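Side-chain contacts in coiled-coil quantitatively-enriched protein 1 (PDB 7CUJ), which links telomeres to the meiotic centrosome as a molecular adaptor and is needed for meiotic telomere clustering, telomere length regulation and chromosome segregation: residues Pro44-Ser47 and Arg48-Glu51; Asn229-Phe232 and Leu233-Val237; Phe56-Ser59 and Ala60-Ala64; Leu211-Gly215 and Ser216-Ala220. All coordinates share one frame; numbering follows the deposited sequence.

Interaction 1: Pro44-Ser47 and Arg48-Glu51; sequences PSDS and RIQE
The D46 carboxylate caps the start of helix 47-65 by taking the backbone N-H of I49 on OD1 at 3.0 Å, from above the carboxylate plane, and, weakly, R48 N at 2.9 Å. The side chain reaches both because CG sits between the backbone N and the carbonyl carbon (chi1 65°), which folds the carboxylate back over the helix start. Its chain crosses I49 at about a right angle, and CG1 of I49 lies 3.6 Å from both carboxylate oxygens of D46, OD1 and OD2. Next to it CG2 of I49 meets CB of S45 at 3.6 Å; both residues also pack on H39 of the preceding helix, so this is the tight side. Backbone bonds take over from here: Q50 N to D46 O at 3.2 Å, then E51 N to S47 O. The outer side is looser. S47 and E51 are exposed, and E51 brings little more than CB to the S47 carbonyl. R48 bends at chi3 and turns its guanidinium to a second copy of the protein, where NH1 bonds the carbonyl O of P44 and NH2 that of H39, while OD2 of D46 meets NE2 of H39 of that subunit. One carboxylate thus serves a helix start and a subunit interface, the capping half being a classic aspartate N-cap.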
loop_
_atom_site.group_PDB
_atom_site.type_symbol
_atom_site.label_atom_id
_atom_site.label_comp_id
_atom_site.label_asym_id
_atom_site.label_seq_id
_atom_site.Cartn_x
_atom_site.Cartn_y
_atom_site.Cartn_z
ATOM N N PRO A 44 -10.055 -13.557 2.638
ATOM C CA PRO A 44 -8.914 -14.351 3.098
ATOM C C PRO A 44 -7.590 -13.688 2.721
ATOM O O PRO A 44 -7.458 -13.133 1.631
ATOM C CB PRO A 44 -9.063 -15.672 2.323
ATOM C CG PRO A 44 -10.540 -15.760 2.009
ATOM C CD PRO A 44 -10.971 -14.328 1.781
ATOM N N SER A 45 -6.623 -13.747 3.641
ATOM C CA SER A 45 -5.311 -13.156 3.439
ATOM C C SER A 45 -4.229 -14.161 3.830
ATOM O O SER A 45 -4.469 -15.044 4.646
ATOM C CB SER A 45 -5.180 -11.871 4.216
ATOM O OG SER A 45 -5.183 -12.120 5.617
ATOM N N ASP A 46 -3.035 -14.006 3.246
ATOM C CA ASP A 46 -1.924 -14.906 3.512
ATOM C C ASP A 46 -1.286 -14.578 4.861
ATOM O O ASP A 46 -1.611 -13.570 5.484
ATOM C CB ASP A 46 -0.918 -14.918 2.355
ATOM C CG ASP A 46 -0.199 -13.598 2.130
ATOM O OD1 ASP A 46 0.552 -13.174 3.030
ATOM O OD2 ASP A 46 -0.389 -13.009 1.047
ATOM N N SER A 47 -0.353 -15.443 5.276
ATOM C CA SER A 47 0.323 -15.393 6.562
ATOM C C SER A 47 1.105 -14.091 6.742
ATOM O O SER A 47 1.172 -13.557 7.848
ATOM C CB SER A 47 1.215 -16.600 6.722
ATOM O OG SER A 47 2.007 -16.497 7.893
ATOM N N ARG A 48 1.696 -13.590 5.650
ATOM C CA ARG A 48 2.560 -12.420 5.708
ATOM C C ARG A 48 1.728 -11.143 5.829
ATOM O O ARG A 48 2.184 -10.169 6.426
ATOM C CB ARG A 48 3.529 -12.403 4.521
ATOM C CG ARG A 48 4.666 -13.408 4.643
ATOM C CD ARG A 48 5.392 -13.670 3.339
ATOM N NE ARG A 48 6.059 -12.489 2.809
ATOM C CZ ARG A 48 5.748 -11.883 1.667
ATOM N NH1 ARG A 48 4.771 -12.348 0.904
ATOM N NH2 ARG A 48 6.424 -10.815 1.288
ATOM N N ILE A 49 0.510 -11.157 5.265
ATOM C CA ILE A 49 -0.429 -10.055 5.422
ATOM C C ILE A 49 -0.806 -9.947 6.899
ATOM O O ILE A 49 -0.829 -8.853 7.465
ATOM C CB ILE A 49 -1.680 -10.243 4.534
ATOM C CG1 ILE A 49 -1.365 -10.148 3.037
ATOM C CG2 ILE A 49 -2.787 -9.280 4.941
ATOM C CD1 ILE A 49 -1.032 -8.754 2.539
ATOM N N GLN A 50 -1.092 -11.103 7.507
ATOM C CA GLN A 50 -1.512 -11.201 8.896
ATOM C C GLN A 50 -0.391 -10.734 9.821
ATOM O O GLN A 50 -0.660 -10.129 10.856
ATOM C CB GLN A 50 -1.945 -12.632 9.212
ATOM C CG GLN A 50 -3.274 -13.010 8.574
ATOM C CD GLN A 50 -3.521 -14.498 8.549
ATOM O OE1 GLN A 50 -2.878 -15.270 9.257
ATOM N NE2 GLN A 50 -4.472 -14.914 7.728
ATOM N N GLU A 51 0.857 -11.017 9.425
ATOM C CA GLU A 51 2.052 -10.594 10.140
ATOM C C GLU A 51 2.119 -9.068 10.172
ATOM O O GLU A 51 2.469 -8.484 11.197
ATOM C CB GLU A 51 3.291 -11.191 9.466
ATOM C CG GLU A 51 4.608 -10.802 10.117
ATOM C CD GLU A 51 5.790 -11.688 9.753
ATOM O OE1 GLU A 51 6.671 -11.867 10.619
ATOM O OE2 GLU A 51 5.830 -12.200 8.606
#

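Interaction 2: Asn229-Phe232 and Leu233-Val237; sequences NASF and LVNIV
S231 and N235 meet across the start of helix 232-243 through a shared water. The water donates to OG of S231 at 2.8 Å and accepts from ND2 of N235, also at 2.8 Å, bridging two polar groups whose direct approach has a poor angle for bonding. Beneath the bridge the main chain is already helical, with N235 N bonded to S231 O at 3.1 Å and I236 N to F232 O at 3.2 Å. On another side of the turn CE1 of the F232 ring lies 3.9 Å from CG2 of I236, the two side chains crossing at a slant, and CD2 of L233 touches CD2 of the same ring. S231 holds the N-cap position without making a capping bond. Instead N229 forms an Asx turn, its OD1 accepting S231 N at 2.9 Å, and the S231 hydroxyl donates to the same OD1 at 2.8 Å, from the same face of the amide plane. Two bonds thus converge on one oxygen, although N229 is less well ordered. A type I beta turn from N229 to F232 carries these groups. Farther out, OD1 of N235 accepts from the backbone of V315 and A316, which fixes the amide that faces the water. The ring of F232 meets Y228, and I236 rests on A220 and I221 of helix 217-223.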
loop_
_atom_site.group_PDB
_atom_site.type_symbol
_atom_site.label_atom_id
_atom_site.label_comp_id
_atom_site.label_asym_id
_atom_site.label_seq_id
_atom_site.Cartn_x
_atom_site.Cartn_y
_atom_site.Cartn_z
ATOM N N ASN A 229 -13.479 -14.675 18.376
ATOM C CA ASN A 229 -13.709 -15.702 17.371
ATOM C C ASN A 229 -12.835 -15.411 16.151
ATOM O O ASN A 229 -11.848 -14.686 16.254
ATOM C CB ASN A 229 -15.200 -15.846 17.046
ATOM C CG ASN A 229 -15.851 -14.557 16.584
ATOM O OD1 ASN A 229 -15.206 -13.703 15.978
ATOM N ND2 ASN A 229 -17.135 -14.408 16.862
ATOM N N ALA A 230 -13.221 -15.977 15.000
ATOM C CA ALA A 230 -12.455 -15.863 13.769
ATOM C C ALA A 230 -12.456 -14.425 13.243
ATOM O O ALA A 230 -11.540 -14.037 12.521
ATOM C CB ALA A 230 -12.983 -16.840 12.747
ATOM N N SER A 231 -13.470 -13.635 13.624
ATOM C CA SER A 231 -13.666 -12.308 13.060
ATOM C C SER A 231 -13.163 -11.215 14.005
ATOM O O SER A 231 -13.442 -10.036 13.788
ATOM C CB SER A 231 -15.113 -12.088 12.689
ATOM O OG SER A 231 -15.920 -11.959 13.852
ATOM N N PHE A 232 -12.402 -11.608 15.036
ATOM C CA PHE A 232 -11.985 -10.678 16.077
ATOM C C PHE A 232 -10.994 -9.648 15.536
ATOM O O PHE A 232 -11.201 -8.446 15.698
ATOM C CB PHE A 232 -11.437 -11.416 17.304
ATOM C CG PHE A 232 -10.868 -10.501 18.358
ATOM C CD1 PHE A 232 -11.697 -9.672 19.101
ATOM C CD2 PHE A 232 -9.501 -10.448 18.594
ATOM C CE1 PHE A 232 -11.174 -8.820 20.063
ATOM C CE2 PHE A 232 -8.979 -9.595 19.556
ATOM C CZ PHE A 232 -9.816 -8.781 20.287
ATOM N N LEU A 233 -9.911 -10.125 14.911
ATOM C CA LEU A 233 -8.874 -9.247 14.389
ATOM C C LEU A 233 -9.460 -8.342 13.309
ATOM O O LEU A 233 -9.202 -7.141 13.298
ATOM C CB LEU A 233 -7.708 -10.081 13.845
ATOM C CG LEU A 233 -6.875 -10.825 14.890
ATOM C CD1 LEU A 233 -5.741 -11.590 14.228
ATOM C CD2 LEU A 233 -6.322 -9.870 15.940
ATOM N N VAL A 234 -10.275 -8.930 12.427
ATOM C CA VAL A 234 -10.845 -8.225 11.290
ATOM C C VAL A 234 -11.677 -7.036 11.774
ATOM O O VAL A 234 -11.567 -5.941 11.223
ATOM C CB VAL A 234 -11.625 -9.187 10.366
ATOM C CG1 VAL A 234 -12.603 -8.470 9.450
ATOM C CG2 VAL A 234 -10.683 -10.060 9.548
ATOM N N ASN A 235 -12.468 -7.251 12.833
ATOM C CA ASN A 235 -13.416 -6.257 13.319
ATOM C C ASN A 235 -12.709 -5.089 14.006
ATOM O O ASN A 235 -13.060 -3.938 13.754
ATOM C CB ASN A 235 -14.516 -6.884 14.179
ATOM C CG ASN A 235 -15.550 -7.622 13.355
ATOM O OD1 ASN A 235 -15.963 -7.149 12.298
ATOM N ND2 ASN A 235 -15.980 -8.780 13.835
ATOM N N ILE A 236 -11.722 -5.384 14.866
ATOM C CA ILE A 236 -11.021 -4.343 15.607
ATOM C C ILE A 236 -10.193 -3.474 14.658
ATOM O O ILE A 236 -10.021 -2.283 14.915
ATOM C CB ILE A 236 -10.189 -4.892 16.790
ATOM C CG1 ILE A 236 -9.001 -5.746 16.337
ATOM C CG2 ILE A 236 -11.074 -5.624 17.792
ATOM C CD1 ILE A 236 -8.042 -6.118 17.448
ATOM N N VAL A 237 -9.692 -4.073 13.567
ATOM C CA VAL A 237 -8.941 -3.333 12.563
ATOM C C VAL A 237 -9.907 -2.459 11.767
ATOM O O VAL A 237 -9.645 -1.275 11.556
ATOM C CB VAL A 237 -8.126 -4.260 11.640
ATOM C CG1 VAL A 237 -7.557 -3.510 10.443
ATOM C CG2 VAL A 237 -7.016 -4.973 12.394
HETATM O O HOH W 1 -15.915 -10.362 16.120
#

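Interaction 3: Phe56-Ser59 and Ala60-Ala64; sequences FIQS and AHNIA
The CG of Q58 lies opposite the backbone N (chi1 -173°) and the chain then bends at chi2 (59°), which curls its amide along the helix toward N62; N62 leans back with CG beside its own backbone N. The two side chains meet obliquely, amide planes 38° apart. NE2 of Q58 donates to OD1 of N62 at 3.1 Å; the acceptor lies in the Q58 amide plane, whereas the donor stands above the N62 carbonyl plane. NE2 also bonds E192, and ND2 of N62 bonds the hydroxyl of Y70, linking both amides to other parts of the fold. With an alanine in place of N62 the bond from Q58 NE2 and the one to Y70 are gone, which would probably leave the Q58 amide, still bonded to E192, freer to turn and the Y70 hydroxyl without this mate. One residue earlier along the helix, I57 and H61 lie side by side, pointing the same way, with CG2 of I57 3.7 Å from CD2 of the H61 imidazole. I217 of helix 217-223 packs against both. On a different face CD1 of I63 comes to 3.4 Å from the carbonyl O of S59, whose hydroxyl is bonded back to L55 O. Backbone bonds one turn apart run beneath all these pairs, H61 N to I57 O at 2.9 Å among them. The spacing is that of i to i+4 side-chain pairing on an alpha helix, here packed among neighbouring helices.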
loop_
_atom_site.group_PDB
_atom_site.type_symbol
_atom_site.label_atom_id
_atom_site.label_comp_id
_atom_site.label_asym_id
_atom_site.label_seq_id
_atom_site.Cartn_x
_atom_site.Cartn_y
_atom_site.Cartn_z
ATOM N N PHE A 56 0.454 -3.371 12.624
ATOM C CA PHE A 56 -0.543 -2.312 12.657
ATOM C C PHE A 56 -1.155 -2.229 14.053
ATOM O O PHE A 56 -1.266 -1.146 14.623
ATOM C CB PHE A 56 -1.653 -2.541 11.625
ATOM C CG PHE A 56 -2.826 -1.611 11.801
ATOM C CD1 PHE A 56 -2.758 -0.293 11.368
ATOM C CD2 PHE A 56 -3.984 -2.034 12.440
ATOM C CE1 PHE A 56 -3.826 0.572 11.553
ATOM C CE2 PHE A 56 -5.050 -1.167 12.626
ATOM C CZ PHE A 56 -4.970 0.135 12.183
ATOM N N ILE A 57 -1.547 -3.388 14.589
ATOM C CA ILE A 57 -2.180 -3.468 15.893
ATOM C C ILE A 57 -1.217 -2.972 16.970
ATOM O O ILE A 57 -1.626 -2.221 17.853
ATOM C CB ILE A 57 -2.723 -4.889 16.155
ATOM C CG1 ILE A 57 -3.960 -5.164 15.292
ATOM C CG2 ILE A 57 -3.005 -5.107 17.639
ATOM C CD1 ILE A 57 -4.301 -6.631 15.144
ATOM N N GLN A 58 0.059 -3.378 16.874
ATOM C CA GLN A 58 1.068 -3.005 17.853
ATOM C C GLN A 58 1.241 -1.488 17.866
ATOM O O GLN A 58 1.243 -0.873 18.932
ATOM C CB GLN A 58 2.396 -3.720 17.587
ATOM C CG GLN A 58 3.440 -3.500 18.677
ATOM C CD GLN A 58 2.962 -3.961 20.034
ATOM O OE1 GLN A 58 2.705 -5.146 20.254
ATOM N NE2 GLN A 58 2.833 -3.021 20.961
ATOM N N SER A 59 1.360 -0.898 16.671
ATOM C CA SER A 59 1.524 0.538 16.492
ATOM C C SER A 59 0.343 1.303 17.085
ATOM O O SER A 59 0.531 2.375 17.654
ATOM C CB SER A 59 1.689 0.879 15.036
ATOM O OG SER A 59 2.754 0.144 14.462
ATOM N N ALA A 60 -0.867 0.752 16.922
ATOM C CA ALA A 60 -2.084 1.375 17.413
ATOM C C ALA A 60 -2.095 1.343 18.943
ATOM O O ALA A 60 -2.450 2.335 19.585
ATOM C CB ALA A 60 -3.288 0.693 16.809
ATOM N N HIS A 61 -1.676 0.201 19.508
ATOM C CA HIS A 61 -1.471 0.068 20.943
ATOM C C HIS A 61 -0.498 1.131 21.442
ATOM O O HIS A 61 -0.756 1.766 22.463
ATOM C CB HIS A 61 -0.965 -1.336 21.305
ATOM C CG HIS A 61 -2.050 -2.347 21.448
ATOM N ND1 HIS A 61 -3.144 -2.144 22.266
ATOM C CD2 HIS A 61 -2.209 -3.569 20.898
ATOM C CE1 HIS A 61 -3.935 -3.194 22.204
ATOM N NE2 HIS A 61 -3.384 -4.085 21.374
ATOM N N ASN A 62 0.610 1.318 20.709
ATOM C CA ASN A 62 1.678 2.213 21.130
ATOM C C ASN A 62 1.177 3.655 21.182
ATOM O O ASN A 62 1.431 4.357 22.158
ATOM C CB ASN A 62 2.932 2.084 20.258
ATOM C CG ASN A 62 3.611 0.737 20.377
ATOM O OD1 ASN A 62 3.352 -0.022 21.311
ATOM N ND2 ASN A 62 4.479 0.427 19.425
ATOM N N ILE A 63 0.466 4.074 20.125
ATOM C CA ILE A 63 -0.098 5.413 20.032
ATOM C C ILE A 63 -1.043 5.645 21.210
ATOM O O ILE A 63 -1.084 6.741 21.768
ATOM C CB ILE A 63 -0.783 5.628 18.663
ATOM C CG1 ILE A 63 0.242 5.647 17.523
ATOM C CG2 ILE A 63 -1.645 6.884 18.660
ATOM C CD1 ILE A 63 -0.325 5.296 16.161
ATOM N N ALA A 64 -1.778 4.591 21.591
ATOM C CA ALA A 64 -2.767 4.656 22.654
ATOM C C ALA A 64 -2.087 4.692 24.021
ATOM O O ALA A 64 -2.661 5.198 24.982
ATOM C CB ALA A 64 -3.725 3.494 22.543
#

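Interaction 4: Leu211-Gly215 and Ser216-Ala220; sequences LIHLG and SIEHA
H213 and E218 make a local strand-to-helix contact where strand 208-213 of the six-stranded parallel sheet turns into helix 217-223, a type II beta turn from H213 to S216 carrying the chain round. OE1 of E218 accepts the backbone N of H213 at 3.0 Å on its anti side, nearly straight at 167°. OE1 also forms a salt bridge with K103 and OE2 accepts from the backbone N of I191, so the charge is probably balanced. S216 is the N-cap: OG accepts from E218 N at 3.2 Å while donating to the carbonyl O of H213 at 2.8 Å. With chi1 at 72° the hydroxyl is placed between E218 N and the H213 carbonyl O. Replacing S216 by an alanine would probably leave E218 N uncapped and take from the H213 carbonyl its stronger bond here, leaving the weak one from S216 N. CG2 of I212 packs 3.8 Å from CB of E218. G215 takes a positive phi (87°) in the turn, and its N-H points at the edge of the H219 ring, where ND1 accepts it at 3.2 Å exactly in the ring plane; NE2 at the far side of that ring donates to the carbonyl O of M308.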
loop_
_atom_site.group_PDB
_atom_site.type_symbol
_atom_site.label_atom_id
_atom_site.label_comp_id
_atom_site.label_asym_id
_atom_site.label_seq_id
_atom_site.Cartn_x
_atom_site.Cartn_y
_atom_site.Cartn_z
ATOM N N LEU A 211 -8.054 2.151 31.881
ATOM C CA LEU A 211 -7.905 3.376 31.115
ATOM C C LEU A 211 -7.967 3.000 29.635
ATOM O O LEU A 211 -7.082 2.311 29.128
ATOM C CB LEU A 211 -6.560 4.021 31.473
ATOM C CG LEU A 211 -6.509 4.892 32.733
ATOM C CD1 LEU A 211 -7.464 4.414 33.817
ATOM C CD2 LEU A 211 -5.090 4.989 33.270
ATOM N N ILE A 212 -9.043 3.436 28.969
ATOM C CA ILE A 212 -9.300 3.092 27.582
ATOM C C ILE A 212 -9.498 4.383 26.793
ATOM O O ILE A 212 -10.391 5.169 27.100
ATOM C CB ILE A 212 -10.516 2.147 27.467
ATOM C CG1 ILE A 212 -10.250 0.810 28.167
ATOM C CG2 ILE A 212 -10.903 1.949 26.008
ATOM C CD1 ILE A 212 -11.453 -0.102 28.261
ATOM N N HIS A 213 -8.656 4.588 25.776
ATOM C CA HIS A 213 -8.765 5.771 24.936
ATOM C C HIS A 213 -9.967 5.646 24.004
ATOM O O HIS A 213 -10.133 4.629 23.330
ATOM C CB HIS A 213 -7.463 6.034 24.169
ATOM C CG HIS A 213 -6.567 7.012 24.848
ATOM N ND1 HIS A 213 -5.270 6.701 25.199
ATOM C CD2 HIS A 213 -6.776 8.284 25.248
ATOM C CE1 HIS A 213 -4.716 7.743 25.786
ATOM N NE2 HIS A 213 -5.617 8.727 25.825
ATOM N N LEU A 214 -10.790 6.700 23.982
ATOM C CA LEU A 214 -11.980 6.751 23.150
ATOM C C LEU A 214 -11.565 6.790 21.680
ATOM O O LEU A 214 -10.797 7.661 21.266
ATOM C CB LEU A 214 -12.815 7.983 23.520
ATOM C CG LEU A 214 -13.571 7.918 24.850
ATOM C CD1 LEU A 214 -13.952 9.313 25.321
ATOM C CD2 LEU A 214 -14.817 7.056 24.728
ATOM N N GLY A 215 -12.072 5.814 20.917
ATOM C CA GLY A 215 -11.903 5.768 19.473
ATOM C C GLY A 215 -10.615 5.066 19.047
ATOM O O GLY A 215 -10.315 5.010 17.857
ATOM N N SER A 216 -9.871 4.534 20.026
ATOM C CA SER A 216 -8.616 3.843 19.773
ATOM C C SER A 216 -8.876 2.353 19.559
ATOM O O SER A 216 -10.025 1.916 19.597
ATOM C CB SER A 216 -7.639 4.081 20.900
ATOM O OG SER A 216 -8.028 3.374 22.069
ATOM N N ILE A 217 -7.795 1.586 19.347
ATOM C CA ILE A 217 -7.859 0.135 19.241
ATOM C C ILE A 217 -8.318 -0.468 20.567
ATOM O O ILE A 217 -8.881 -1.560 20.583
ATOM C CB ILE A 217 -6.520 -0.474 18.774
ATOM C CG1 ILE A 217 -6.685 -1.959 18.436
ATOM C CG2 ILE A 217 -5.421 -0.247 19.805
ATOM C CD1 ILE A 217 -5.583 -2.535 17.587
ATOM N N GLU A 218 -8.053 0.249 21.666
ATOM C CA GLU A 218 -8.424 -0.189 23.002
ATOM C C GLU A 218 -9.947 -0.254 23.093
ATOM O O GLU A 218 -10.499 -1.229 23.597
ATOM C CB GLU A 218 -7.872 0.772 24.057
ATOM C CG GLU A 218 -6.364 0.934 24.038
ATOM C CD GLU A 218 -5.810 1.648 25.263
ATOM O OE1 GLU A 218 -6.273 2.773 25.562
ATOM O OE2 GLU A 218 -4.924 1.076 25.922
ATOM N N HIS A 219 -10.607 0.793 22.586
ATOM C CA HIS A 219 -12.057 0.867 22.510
ATOM C C HIS A 219 -12.604 -0.285 21.670
ATOM O O HIS A 219 -13.590 -0.912 22.053
ATOM C CB HIS A 219 -12.477 2.233 21.949
ATOM C CG HIS A 219 -13.910 2.574 22.176
ATOM N ND1 HIS A 219 -14.402 3.847 21.963
ATOM C CD2 HIS A 219 -14.953 1.829 22.601
ATOM C CE1 HIS A 219 -15.691 3.872 22.236
ATOM N NE2 HIS A 219 -16.051 2.646 22.632
ATOM N N ALA A 220 -11.945 -0.559 20.535
ATOM C CA ALA A 220 -12.375 -1.590 19.603
ATOM C C ALA A 220 -12.238 -2.978 20.228
ATOM O O ALA A 220 -13.149 -3.798 20.120
ATOM C CB ALA A 220 -11.604 -1.479 18.307
#

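Overall arrangement
Along the chain the order is interaction 1, 3, 4, 2. Interactions 1 and 3 share helix 47-65, their centres 18 Å apart: the first at its capped start beside the second subunit, the other near its far end. Interaction 4, about 7 Å from the chain centre, joins the parallel sheet to helix 217-223, which packs on helix 47-65; the centres of interactions 3 and 4 are about 11 Å apart. Interaction 2 starts helix 232-243, which touches both of these helices. Interactions 2, 3 and 4 therefore form one packing cluster where strand 208-213 leads into helices, and helix 47-65 connects it with the subunit interface at interaction 1. This chain is one piece of the longer protein, a parallel-sheet domain flanked by helices.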